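PDB 1FMB: EIAV protease from Equine infectious anemia virus, which probably cleaves the viral polyproteins during maturation, acting as a dimeric aspartyl protease of the retroviral family, and is bound here to the inhibitor HBY-793. Local coordinates for residues T51-V56 against V60-T65; T35-R40 against P86-G91; P66-K71 against H75-M80. The protein carries 1 engineered substitution. All blocks are in the same frame, centred on the assembly; numbering follows the deposited sequence. Where two conformers were deposited one is given.

Contact 1 (T51-V56 against V60-T65). Engineered in segment 51-56: Gly54 (natural residue Ile). With HYB ([2-(2-methyl-propane-2-sulfonylmethyl)-3-naphthalen-1-yl-propionyl-valinyl]-phenylalaninol), chain B.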
loop_
_atom_site.group_PDB
_atom_site.type_symbol
_atom_site.label_atom_id
_atom_site.label_comp_id
_atom_site.label_asym_id
_atom_site.label_seq_id
_atom_site.Cartn_x
_atom_site.Cartn_y
_atom_site.Cartn_z
ATOM N N THR A 51 13.205 -14.920 -0.118
ATOM C CA THR A 51 12.313 -15.667 0.786
ATOM C C THR A 51 10.893 -15.096 0.940
ATOM O O THR A 51 10.273 -15.159 2.006
ATOM C CB THR A 51 12.757 -15.550 2.251
ATOM O OG1 THR A 51 12.885 -14.140 2.564
ATOM C CG2 THR A 51 14.073 -16.314 2.424
ATOM N N GLY A 52 10.323 -14.577 -0.091
ATOM C CA GLY A 52 9.037 -14.081 -0.389
ATOM C C GLY A 52 8.478 -12.843 0.241
ATOM O O GLY A 52 9.166 -12.199 1.026
ATOM N N ILE A 53 7.272 -12.526 -0.224
ATOM C CA ILE A 53 6.595 -11.373 0.384
ATOM C C ILE A 53 5.207 -11.888 0.812
ATOM O O ILE A 53 4.657 -12.861 0.265
ATOM C CB ILE A 53 6.447 -10.224 -0.651
ATOM C CG1 ILE A 53 5.797 -10.827 -1.865
ATOM C CG2 ILE A 53 7.824 -9.581 -0.741
ATOM C CD1 ILE A 53 5.653 -9.795 -2.971
ATOM N N GLY A 54 4.591 -11.188 1.780
ATOM C CA GLY A 54 3.264 -11.562 2.274
ATOM C C GLY A 54 2.360 -10.380 1.992
ATOM O O GLY A 54 2.789 -9.233 2.113
ATOM N N GLY A 55 1.115 -10.700 1.638
ATOM C CA GLY A 55 0.128 -9.676 1.383
ATOM C C GLY A 55 -1.226 -10.319 1.684
ATOM O O GLY A 55 -1.393 -11.345 2.379
ATOM N N VAL A 56 -2.214 -9.599 1.169
ATOM C CA VAL A 56 -3.594 -9.999 1.374
ATOM C C VAL A 56 -3.910 -11.483 1.322
ATOM O O VAL A 56 -4.410 -12.007 2.330
ATOM C CB VAL A 56 -4.393 -9.193 0.312
ATOM C CG1 VAL A 56 -5.591 -9.924 -0.260
ATOM C CG2 VAL A 56 -4.792 -7.912 1.027
ATOM N N VAL A 60 4.066 -15.127 -1.411
ATOM C CA VAL A 60 4.422 -15.415 -2.806
ATOM C C VAL A 60 5.944 -15.403 -2.883
ATOM O O VAL A 60 6.621 -14.600 -2.249
ATOM C CB VAL A 60 3.725 -14.274 -3.574
ATOM C CG1 VAL A 60 4.541 -13.850 -4.764
ATOM C CG2 VAL A 60 2.306 -14.724 -3.915
ATOM N N GLU A 61 6.519 -16.334 -3.654
ATOM C CA GLU A 61 7.959 -16.457 -3.785
ATOM C C GLU A 61 8.574 -15.275 -4.529
ATOM O O GLU A 61 7.927 -14.682 -5.350
ATOM C CB GLU A 61 8.360 -17.720 -4.596
ATOM C CG GLU A 61 8.296 -18.910 -3.626
ATOM C CD GLU A 61 8.423 -20.279 -4.279
ATOM O OE1 GLU A 61 9.222 -20.437 -5.244
ATOM O OE2 GLU A 61 7.712 -21.185 -3.762
ATOM N N THR A 62 9.789 -14.934 -4.162
ATOM C CA THR A 62 10.430 -13.837 -4.870
ATOM C C THR A 62 11.892 -14.150 -5.201
ATOM O O THR A 62 12.418 -15.105 -4.600
ATOM C CB THR A 62 10.562 -12.663 -3.875
ATOM O OG1 THR A 62 11.171 -13.016 -2.618
ATOM C CG2 THR A 62 9.182 -12.071 -3.703
ATOM N N PHE A 63 12.453 -13.350 -6.102
ATOM C CA PHE A 63 13.905 -13.432 -6.272
ATOM C C PHE A 63 14.335 -11.946 -6.213
ATOM O O PHE A 63 13.429 -11.126 -6.388
ATOM C CB PHE A 63 14.495 -14.017 -7.497
ATOM C CG PHE A 63 14.107 -13.564 -8.840
ATOM C CD1 PHE A 63 14.791 -12.532 -9.466
ATOM C CD2 PHE A 63 13.080 -14.232 -9.477
ATOM C CE1 PHE A 63 14.426 -12.192 -10.760
ATOM C CE2 PHE A 63 12.696 -13.866 -10.765
ATOM C CZ PHE A 63 13.383 -12.842 -11.394
ATOM N N SER A 64 15.559 -11.623 -5.902
ATOM C CA SER A 64 15.973 -10.213 -5.884
ATOM C C SER A 64 16.899 -10.004 -7.101
ATOM O O SER A 64 17.563 -10.929 -7.590
ATOM C CB SER A 64 16.541 -9.727 -4.584
ATOM O OG SER A 64 17.758 -10.298 -4.272
ATOM N N THR A 65 17.012 -8.742 -7.519
ATOM C CA THR A 65 17.860 -8.421 -8.701
ATOM C C THR A 65 18.368 -7.004 -8.596
ATOM O O THR A 65 17.640 -6.142 -8.095
ATOM C CB THR A 65 17.037 -8.658 -9.973
ATOM O OG1 THR A 65 17.892 -8.691 -11.134
ATOM C CG2 THR A 65 15.921 -7.643 -10.288
HETATM S S1 HYB B . 6.713 -8.351 3.512
HETATM O O2 HYB B . 6.126 -9.574 3.985
HETATM O O3 HYB B . 6.688 -8.080 2.112
HETATM C C4 HYB B . 2.160 -9.024 8.113
HETATM C C5 HYB B . 2.600 -9.501 6.915
HETATM C C6 HYB B . 3.099 -8.586 5.904
HETATM C C7 HYB B . 3.131 -7.259 6.147
HETATM C C8 HYB B . 2.643 -6.699 7.448
HETATM C C9 HYB B . 2.178 -7.616 8.399
HETATM C C10 HYB B . 1.715 -7.148 9.676
HETATM C C11 HYB B . 1.719 -5.804 9.947
HETATM C C12 HYB B . 2.183 -4.872 8.977
HETATM C C13 HYB B . 2.643 -5.329 7.739
HETATM O O14 HYB B . -0.203 -2.256 1.966
HETATM C C15 HYB B . -0.917 -3.123 1.011
HETATM N N16 HYB B . 0.903 -4.701 1.331
HETATM C C17 HYB B . -0.560 -4.573 1.445
HETATM C C18 HYB B . -0.946 -4.844 2.919
HETATM C C19 HYB B . -0.949 -6.261 3.452
HETATM C C20 HYB B . 0.125 -6.824 4.150
HETATM C C21 HYB B . 0.088 -8.117 4.689
HETATM C C22 HYB B . -1.069 -8.885 4.516
HETATM C C23 HYB B . -2.162 -8.340 3.846
HETATM C C24 HYB B . -2.107 -7.047 3.317
HETATM N N25 HYB B . 3.417 -6.347 1.858
HETATM C C26 HYB B . 3.092 -5.581 0.627
HETATM C C27 HYB B . 1.519 -5.667 0.556
HETATM O O28 HYB B . 0.885 -6.439 -0.145
HETATM C C29 HYB B . 3.786 -6.111 -0.652
HETATM C C30 HYB B . 3.150 -5.519 -1.920
HETATM C C31 HYB B . 5.287 -5.766 -0.518
HETATM C C32 HYB B . 4.308 -5.934 2.802
HETATM O O33 HYB B . 4.912 -4.857 2.736
HETATM C C34 HYB B . 4.451 -6.863 4.026
HETATM C C35 HYB B . 3.610 -6.194 5.144
HETATM C C36 HYB B . 5.938 -7.056 4.466
HETATM C C37 HYB B . 9.209 -7.074 3.460
HETATM C C38 HYB B . 8.487 -8.334 4.003
HETATM C C39 HYB B . 9.118 -9.555 3.291
HETATM C C40 HYB B . 8.616 -8.466 5.540
HETATM O O HOH W 1 12.772 -12.064 -0.739
#
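The flap, the beta hairpin that folds over the substrate cleft of retroviral proteases, is tied together by Ile53 and Val60. They form an antiparallel hydrogen-bonded pair: Ile53 N donates to Val60 O at 3.0 Å, and Val60 N returns a bond to Ile53 O at 2.9 Å. Next along the hairpin, Gly52 takes a positive phi (67°) and brings its CA to 3.1 Å from Val60 O. Thr62 closes this end of the contact. With OG1 set between its own backbone N and carbonyl carbon (chi1 51°), the hydroxyl receives a weak, bent bond from Gly52 N (3.1 Å, 134°), and a water joins it to Thr51 N. The methyl CG2 of Thr62 turns instead to Ile53, 4.0 Å from CG1. Gly54, an engineered residue, uses the other edge of the strand: its N reaches sulfonyl oxygen O2 of the inhibitor at 3.1 Å, and its O accepts from the inhibitor amide N25 at 3.0 Å. The flap strand is thus bonded both to its hairpin partner and to the ligand. Ile53 also packs on Leu81 of strand 74-83 and on Val56 of the second subunit. Past Thr62, strand 58-71 pairs its backbone with Tyr48 through Ser64 and with Val82 and Met80 through Phe63 and Thr65.

Contact 2 (T35-R40 against P86-G91); sequences TAHYNR and PVTILG. With HYB ([2-(2-methyl-propane-2-sulfonylmethyl)-3-naphthalen-1-yl-propionyl-valinyl]-phenylalaninol), chain C.
His37, on the short helix 35-40, meets Thr88 through the edge of its imidazole. In this retroviral aspartyl protease fold the segment 86-91, which carries the pocket residue Ile89, leads into helix 92-97, so the contact links helix 35-40 to that segment. The His37 ring projects from the helix with CG anti to the carbonyl carbon (chi1 -79°) and presents ND1 to the hydroxyl of Thr88, which lies near the ring plane. The two side chains meet at a slant, and ND1 and OG1 stand 2.7 Å apart in a short, somewhat bent hydrogen bond whose donor may be either group. Thr88 CB follows at 3.5 Å from His37 ND1; the touching is otherwise slight, so this bond carries the contact. Thr88 OG1 is gripped a second time, by the backbone N of Thr34, whose own hydroxyl binds His37 N. Thr34 thus bonds to the Thr88 hydroxyl and to the backbone of His37, which helps place the two side chains. On the side toward strand 18-24, Leu20 touches both His37 and Arg40, while Val22 packs on Thr88. The Arg40 guanidinium places one face over the imidazole corner, with His37 CD2 3.7 Å above its plane and displaced toward the rim; the nearby positive charge would probably disfavour protonation of the ring. Away from the helix, the segment 86-91 approaches one copy of the inhibitor, where Ile89 brings its terminal methyl CD1 to 3.9 Å from C18, the methylene carrying the inhibitor's phenyl ring.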
loop_
_atom_site.group_PDB
_atom_site.type_symbol
_atom_site.label_atom_id
_atom_site.label_comp_id
_atom_site.label_asym_id
_atom_site.label_seq_id
_atom_site.Cartn_x
_atom_site.Cartn_y
_atom_site.Cartn_z
ATOM N N THR A 35 7.243 -9.811 -12.700
ATOM C CA THR A 35 8.090 -10.602 -13.596
ATOM C C THR A 35 7.998 -10.152 -15.076
ATOM O O THR A 35 9.049 -10.258 -15.748
ATOM C CB THR A 35 7.548 -12.043 -13.528
ATOM O OG1 THR A 35 7.574 -12.466 -12.152
ATOM C CG2 THR A 35 8.387 -12.948 -14.422
ATOM N N ALA A 36 6.849 -9.707 -15.546
ATOM C CA ALA A 36 6.591 -9.252 -16.910
ATOM C C ALA A 36 7.470 -8.008 -17.106
ATOM O O ALA A 36 8.111 -7.933 -18.150
ATOM C CB ALA A 36 5.164 -8.840 -17.211
ATOM N N HIS A 37 7.576 -7.111 -16.109
ATOM C CA HIS A 37 8.451 -5.949 -16.238
ATOM C C HIS A 37 9.928 -6.337 -16.246
ATOM O O HIS A 37 10.684 -5.772 -17.044
ATOM C CB HIS A 37 8.178 -4.914 -15.138
ATOM C CG HIS A 37 6.966 -4.104 -15.449
ATOM N ND1 HIS A 37 6.415 -3.194 -14.563
ATOM C CD2 HIS A 37 6.104 -4.143 -16.499
ATOM C CE1 HIS A 37 5.373 -2.607 -15.107
ATOM N NE2 HIS A 37 5.141 -3.166 -16.294
ATOM N N TYR A 38 10.369 -7.298 -15.430
ATOM C CA TYR A 38 11.744 -7.773 -15.331
ATOM C C TYR A 38 12.153 -8.314 -16.702
ATOM O O TYR A 38 13.229 -8.015 -17.251
ATOM C CB TYR A 38 11.842 -8.771 -14.171
ATOM C CG TYR A 38 13.163 -9.502 -14.202
ATOM C CD1 TYR A 38 14.268 -8.941 -13.586
ATOM C CD2 TYR A 38 13.251 -10.758 -14.815
ATOM C CE1 TYR A 38 15.491 -9.589 -13.670
ATOM C CE2 TYR A 38 14.472 -11.402 -14.878
ATOM C CZ TYR A 38 15.567 -10.826 -14.288
ATOM O OH TYR A 38 16.814 -11.411 -14.315
ATOM N N ASN A 39 11.250 -9.031 -17.355
ATOM C CA ASN A 39 11.502 -9.598 -18.684
ATOM C C ASN A 39 11.590 -8.577 -19.797
ATOM O O ASN A 39 12.099 -8.857 -20.879
ATOM C CB ASN A 39 10.402 -10.584 -19.074
ATOM C CG ASN A 39 10.483 -11.830 -18.204
ATOM O OD1 ASN A 39 9.477 -12.530 -18.067
ATOM N ND2 ASN A 39 11.599 -12.182 -17.612
ATOM N N ARG A 40 11.088 -7.376 -19.582
ATOM C CA ARG A 40 11.108 -6.300 -20.555
ATOM C C ARG A 40 12.243 -5.312 -20.305
ATOM O O ARG A 40 12.406 -4.413 -21.130
ATOM C CB ARG A 40 9.823 -5.462 -20.382
ATOM C CG ARG A 40 8.634 -5.760 -21.268
ATOM C CD ARG A 40 7.372 -5.094 -20.715
ATOM N NE ARG A 40 7.388 -3.638 -20.697
ATOM C CZ ARG A 40 6.343 -2.875 -20.391
ATOM N NH1 ARG A 40 5.140 -3.379 -20.102
ATOM N NH2 ARG A 40 6.428 -1.555 -20.395
ATOM N N PRO A 86 0.444 -8.146 -9.907
ATOM C CA PRO A 86 -0.179 -7.405 -10.986
ATOM C C PRO A 86 0.454 -6.078 -11.308
ATOM O O PRO A 86 0.150 -5.573 -12.381
ATOM C CB PRO A 86 -1.584 -7.099 -10.386
ATOM C CG PRO A 86 -1.717 -8.175 -9.375
ATOM C CD PRO A 86 -0.379 -8.300 -8.713
ATOM N N VAL A 87 1.258 -5.511 -10.378
ATOM C CA VAL A 87 1.772 -4.166 -10.763
ATOM C C VAL A 87 3.141 -3.945 -10.152
ATOM O O VAL A 87 3.437 -4.662 -9.182
ATOM C CB VAL A 87 0.741 -3.156 -10.199
ATOM C CG1 VAL A 87 0.605 -3.272 -8.681
ATOM C CG2 VAL A 87 1.033 -1.704 -10.526
ATOM N N THR A 88 3.964 -3.048 -10.678
ATOM C CA THR A 88 5.293 -2.872 -10.062
ATOM C C THR A 88 5.083 -1.750 -9.031
ATOM O O THR A 88 4.372 -0.781 -9.286
ATOM C CB THR A 88 6.258 -2.361 -11.138
ATOM O OG1 THR A 88 6.632 -3.532 -11.894
ATOM C CG2 THR A 88 7.499 -1.745 -10.484
ATOM N N ILE A 89 5.656 -2.060 -7.879
ATOM C CA ILE A 89 5.526 -1.207 -6.681
ATOM C C ILE A 89 6.816 -0.671 -6.136
ATOM O O ILE A 89 7.823 -1.345 -5.923
ATOM C CB ILE A 89 4.896 -2.170 -5.611
ATOM C CG1 ILE A 89 3.513 -2.642 -6.061
ATOM C CG2 ILE A 89 4.880 -1.590 -4.184
ATOM C CD1 ILE A 89 2.848 -3.588 -5.106
ATOM N N LEU A 90 6.818 0.644 -5.915
ATOM C CA LEU A 90 7.901 1.312 -5.244
ATOM C C LEU A 90 7.351 1.434 -3.784
ATOM O O LEU A 90 6.359 2.135 -3.498
ATOM C CB LEU A 90 8.106 2.722 -5.823
ATOM C CG LEU A 90 9.345 2.858 -6.696
ATOM C CD1 LEU A 90 9.659 1.647 -7.538
ATOM C CD2 LEU A 90 9.311 4.157 -7.487
ATOM N N GLY A 91 8.004 0.715 -2.868
ATOM C CA GLY A 91 7.588 0.759 -1.468
ATOM C C GLY A 91 8.470 1.771 -0.711
ATOM O O GLY A 91 9.294 2.484 -1.282
HETATM S S1 HYB C . -9.167 -4.384 -4.886
HETATM O O2 HYB C . -9.052 -5.612 -5.623
HETATM O O3 HYB C . -9.100 -4.436 -3.462
HETATM C C4 HYB C . -5.001 -5.721 -9.704
HETATM C C5 HYB C . -5.633 -6.238 -8.614
HETATM C C6 HYB C . -5.800 -5.434 -7.417
HETATM C C7 HYB C . -5.333 -4.168 -7.380
HETATM C C8 HYB C . -4.622 -3.572 -8.557
HETATM C C9 HYB C . -4.489 -4.379 -9.694
HETATM C C10 HYB C . -3.837 -3.861 -10.864
HETATM C C11 HYB C . -3.336 -2.586 -10.852
HETATM C C12 HYB C . -3.462 -1.770 -9.694
HETATM C C13 HYB C . -4.107 -2.270 -8.559
HETATM O O14 HYB C . -0.563 -1.716 -2.394
HETATM C C15 HYB C . -0.255 -2.962 -1.668
HETATM N N16 HYB C . -2.514 -3.658 -2.233
HETATM C C17 HYB C . -1.103 -4.056 -2.376
HETATM C C18 HYB C . -0.785 -4.140 -3.888
HETATM C C19 HYB C . -1.282 -5.318 -4.701
HETATM C C20 HYB C . -2.459 -5.290 -5.457
HETATM C C21 HYB C . -2.878 -6.364 -6.252
HETATM C C22 HYB C . -2.092 -7.522 -6.286
HETATM C C23 HYB C . -0.903 -7.567 -5.563
HETATM C C24 HYB C . -0.500 -6.483 -4.777
HETATM N N25 HYB C . -5.434 -4.119 -2.988
HETATM C C26 HYB C . -4.899 -3.797 -1.639
HETATM C C27 HYB C . -3.472 -4.467 -1.650
HETATM O O28 HYB C . -3.194 -5.544 -1.149
HETATM C C29 HYB C . -5.789 -4.286 -0.470
HETATM C C30 HYB C . -5.031 -4.244 0.867
HETATM C C31 HYB C . -7.052 -3.393 -0.471
HETATM C C32 HYB C . -6.072 -3.223 -3.790
HETATM O O33 HYB C . -6.240 -2.037 -3.480
HETATM C C34 HYB C . -6.498 -3.761 -5.173
HETATM C C35 HYB C . -5.427 -3.233 -6.161
HETATM C C36 HYB C . -7.933 -3.298 -5.584
HETATM C C37 HYB C . -11.019 -2.320 -4.474
HETATM C C38 HYB C . -10.790 -3.616 -5.293
HETATM C C39 HYB C . -11.854 -4.639 -4.823
HETATM C C40 HYB C . -10.897 -3.373 -6.818
#

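Contact 3 (P66-K71 against H75-M80); sequences PVTIKK and HIKTRM
Ile76 O is approached by two donors from the facing strand: Ile69 N, 2.7 Å away in a nearly straight bond (168°), and the CA-H of Thr68, whose CA lies at 3.2 Å. Ile76 N answers to Ile69 O, also at 2.7 Å, and Val67 and Thr78 exchange a second reciprocal pair of backbone bonds. These antiparallel pairs, with non-hydrogen-bonded pairs between them, build the hairpin of strands 58-71 and 74-83. Its two faces differ in chemistry. On one, Val67, Ile69, Ile76 and Thr78 line up; Val67 CG2 meets Met80 CG at 3.9 Å, the two side chains crossing at about a right angle, and Ile69 CD1 sits 4.3 Å from Met80 SD. Ile94 of helix 92-97 packs against Ile69 and Thr78 here. The other face carries Thr68 between His75 and Lys77. Thr68 extends its methyl CG2, anti to the backbone N (chi1 -70° for OG1), obliquely to the His75 ring, in an approach so tight that its detail is doubtful. Its OG1 instead accepts from Lys77 NZ at 3.2 Å, the lysine having bends at chi2 and chi4 that carry NZ alongside the threonine to its hydroxyl. Lys77 CD also lies at the edge of the His75 ring, in its plane. Strand 66-71 is bonded along its other edge by Asn16 and Leu14. The hairpin therefore has two unlike faces: apolar contacts of Val67, Ile69 and Met80 pack one toward the interior, while on the other the threonine hydroxyl accepts a bond from an exposed lysine, whose nearby ammonium would probably disfavour a charged His75.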
loop_
_atom_site.group_PDB
_atom_site.type_symbol
_atom_site.label_atom_id
_atom_site.label_comp_id
_atom_site.label_asym_id
_atom_site.label_seq_id
_atom_site.Cartn_x
_atom_site.Cartn_y
_atom_site.Cartn_z
ATOM N N PRO A 66 19.585 -6.682 -9.010
ATOM C CA PRO A 66 20.174 -5.348 -8.907
ATOM C C PRO A 66 19.605 -4.449 -9.985
ATOM O O PRO A 66 19.338 -4.830 -11.147
ATOM C CB PRO A 66 21.716 -5.543 -8.991
ATOM C CG PRO A 66 21.895 -6.916 -9.563
ATOM C CD PRO A 66 20.562 -7.616 -9.586
ATOM N N VAL A 67 19.261 -3.210 -9.570
ATOM C CA VAL A 67 18.676 -2.284 -10.507
ATOM C C VAL A 67 19.241 -0.877 -10.230
ATOM O O VAL A 67 19.831 -0.586 -9.215
ATOM C CB VAL A 67 17.123 -2.118 -10.470
ATOM C CG1 VAL A 67 16.311 -3.386 -10.801
ATOM C CG2 VAL A 67 16.650 -1.577 -9.112
ATOM N N THR A 68 19.183 -0.035 -11.235
ATOM C CA THR A 68 19.500 1.375 -11.198
ATOM C C THR A 68 18.163 2.076 -11.538
ATOM O O THR A 68 17.479 1.912 -12.567
ATOM C CB THR A 68 20.496 1.824 -12.284
ATOM O OG1 THR A 68 21.702 1.200 -11.833
ATOM C CG2 THR A 68 20.677 3.318 -12.061
ATOM N N ILE A 69 17.741 2.957 -10.619
ATOM C CA ILE A 69 16.493 3.689 -10.833
ATOM C C ILE A 69 16.824 5.177 -11.027
ATOM O O ILE A 69 17.620 5.647 -10.240
ATOM C CB ILE A 69 15.526 3.576 -9.636
ATOM C CG1 ILE A 69 15.090 2.098 -9.545
ATOM C CG2 ILE A 69 14.279 4.438 -9.752
ATOM C CD1 ILE A 69 14.262 1.822 -8.319
ATOM N N LYS A 70 16.227 5.788 -12.034
ATOM C CA LYS A 70 16.465 7.207 -12.256
ATOM C C LYS A 70 15.108 7.915 -12.237
ATOM O O LYS A 70 14.082 7.597 -12.836
ATOM C CB LYS A 70 17.349 7.364 -13.487
ATOM N N LYS A 71 15.021 8.959 -11.395
ATOM C CA LYS A 71 13.808 9.776 -11.216
ATOM C C LYS A 71 14.193 11.018 -10.394
ATOM O O LYS A 71 15.036 10.918 -9.504
ATOM C CB LYS A 71 12.744 9.051 -10.374
ATOM C CG LYS A 71 11.420 9.741 -10.172
ATOM C CD LYS A 71 10.605 9.916 -11.436
ATOM C CE LYS A 71 9.260 10.602 -11.213
ATOM N NZ LYS A 71 8.562 10.719 -12.531
ATOM N N HIS A 75 19.842 9.069 -8.849
ATOM C CA HIS A 75 20.347 7.835 -9.471
ATOM C C HIS A 75 20.411 6.816 -8.344
ATOM O O HIS A 75 21.353 6.962 -7.552
ATOM C CB HIS A 75 21.764 8.152 -9.955
ATOM C CG HIS A 75 22.170 7.161 -10.989
ATOM N ND1 HIS A 75 21.976 7.426 -12.329
ATOM C CD2 HIS A 75 22.741 5.940 -10.885
ATOM C CE1 HIS A 75 22.422 6.384 -13.022
ATOM N NE2 HIS A 75 22.896 5.478 -12.176
ATOM N N ILE A 76 19.446 5.911 -8.206
ATOM C CA ILE A 76 19.522 4.997 -7.068
ATOM C C ILE A 76 19.935 3.604 -7.527
ATOM O O ILE A 76 19.379 3.107 -8.499
ATOM C CB ILE A 76 18.137 4.994 -6.416
ATOM C CG1 ILE A 76 17.991 6.310 -5.635
ATOM C CG2 ILE A 76 17.917 3.831 -5.478
ATOM C CD1 ILE A 76 16.600 6.856 -5.848
ATOM N N LYS A 77 20.910 3.052 -6.829
ATOM C CA LYS A 77 21.407 1.726 -7.216
ATOM C C LYS A 77 20.978 0.848 -6.044
ATOM O O LYS A 77 21.376 1.092 -4.889
ATOM C CB LYS A 77 22.922 1.741 -7.218
ATOM C CG LYS A 77 23.718 1.374 -8.430
ATOM C CD LYS A 77 24.021 2.716 -9.107
ATOM C CE LYS A 77 25.113 2.613 -10.161
ATOM N NZ LYS A 77 24.779 1.711 -11.309
ATOM N N THR A 78 20.109 -0.116 -6.296
ATOM C CA THR A 78 19.676 -0.948 -5.181
ATOM C C THR A 78 19.210 -2.301 -5.688
ATOM O O THR A 78 19.523 -2.638 -6.834
ATOM C CB THR A 78 18.551 -0.171 -4.466
ATOM O OG1 THR A 78 18.229 -0.899 -3.276
ATOM C CG2 THR A 78 17.352 0.034 -5.373
ATOM N N ARG A 79 18.588 -3.122 -4.850
ATOM C CA ARG A 79 18.074 -4.393 -5.259
ATOM C C ARG A 79 16.545 -4.286 -5.181
ATOM O O ARG A 79 16.029 -3.567 -4.305
ATOM C CB ARG A 79 18.495 -5.575 -4.411
ATOM C CG ARG A 79 19.858 -6.062 -4.898
ATOM C CD ARG A 79 19.823 -7.572 -4.998
ATOM N NE ARG A 79 21.098 -8.151 -4.603
ATOM C CZ ARG A 79 21.139 -9.181 -3.751
ATOM N NH1 ARG A 79 20.059 -9.725 -3.198
ATOM N NH2 ARG A 79 22.336 -9.666 -3.427
ATOM N N MET A 80 15.816 -4.935 -6.078
ATOM C CA MET A 80 14.376 -4.915 -6.049
ATOM C C MET A 80 13.945 -6.393 -6.072
ATOM O O MET A 80 14.648 -7.192 -6.696
ATOM C CB MET A 80 13.764 -4.339 -7.329
ATOM C CG MET A 80 13.488 -2.855 -7.167
ATOM S SD MET A 80 12.714 -2.133 -8.617
ATOM C CE MET A 80 10.929 -2.175 -8.363
#

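All three contacts reach one curled sheet, contact 2 through 86-91, but they differ in depth and in what holds them. Contacts 1 and 3 share strand 58-71: contact 1 joins its beginning to the flap, far from the chain centre and beside the inhibitor, and contact 3 joins its later part to strand 74-83, with one face turned largely inward and the other largely toward solvent. Both depend on antiparallel backbone bonds, to which contact 3 adds the broader side-chain packing. Contact 2, nearest the chain centre, relies on a single side-chain bond between the helix and segment 86-91. Tyr38 packs on Phe63 and Thr65 of contact 1, and Met80 CE of contact 3 touches Thr88 and Leu90.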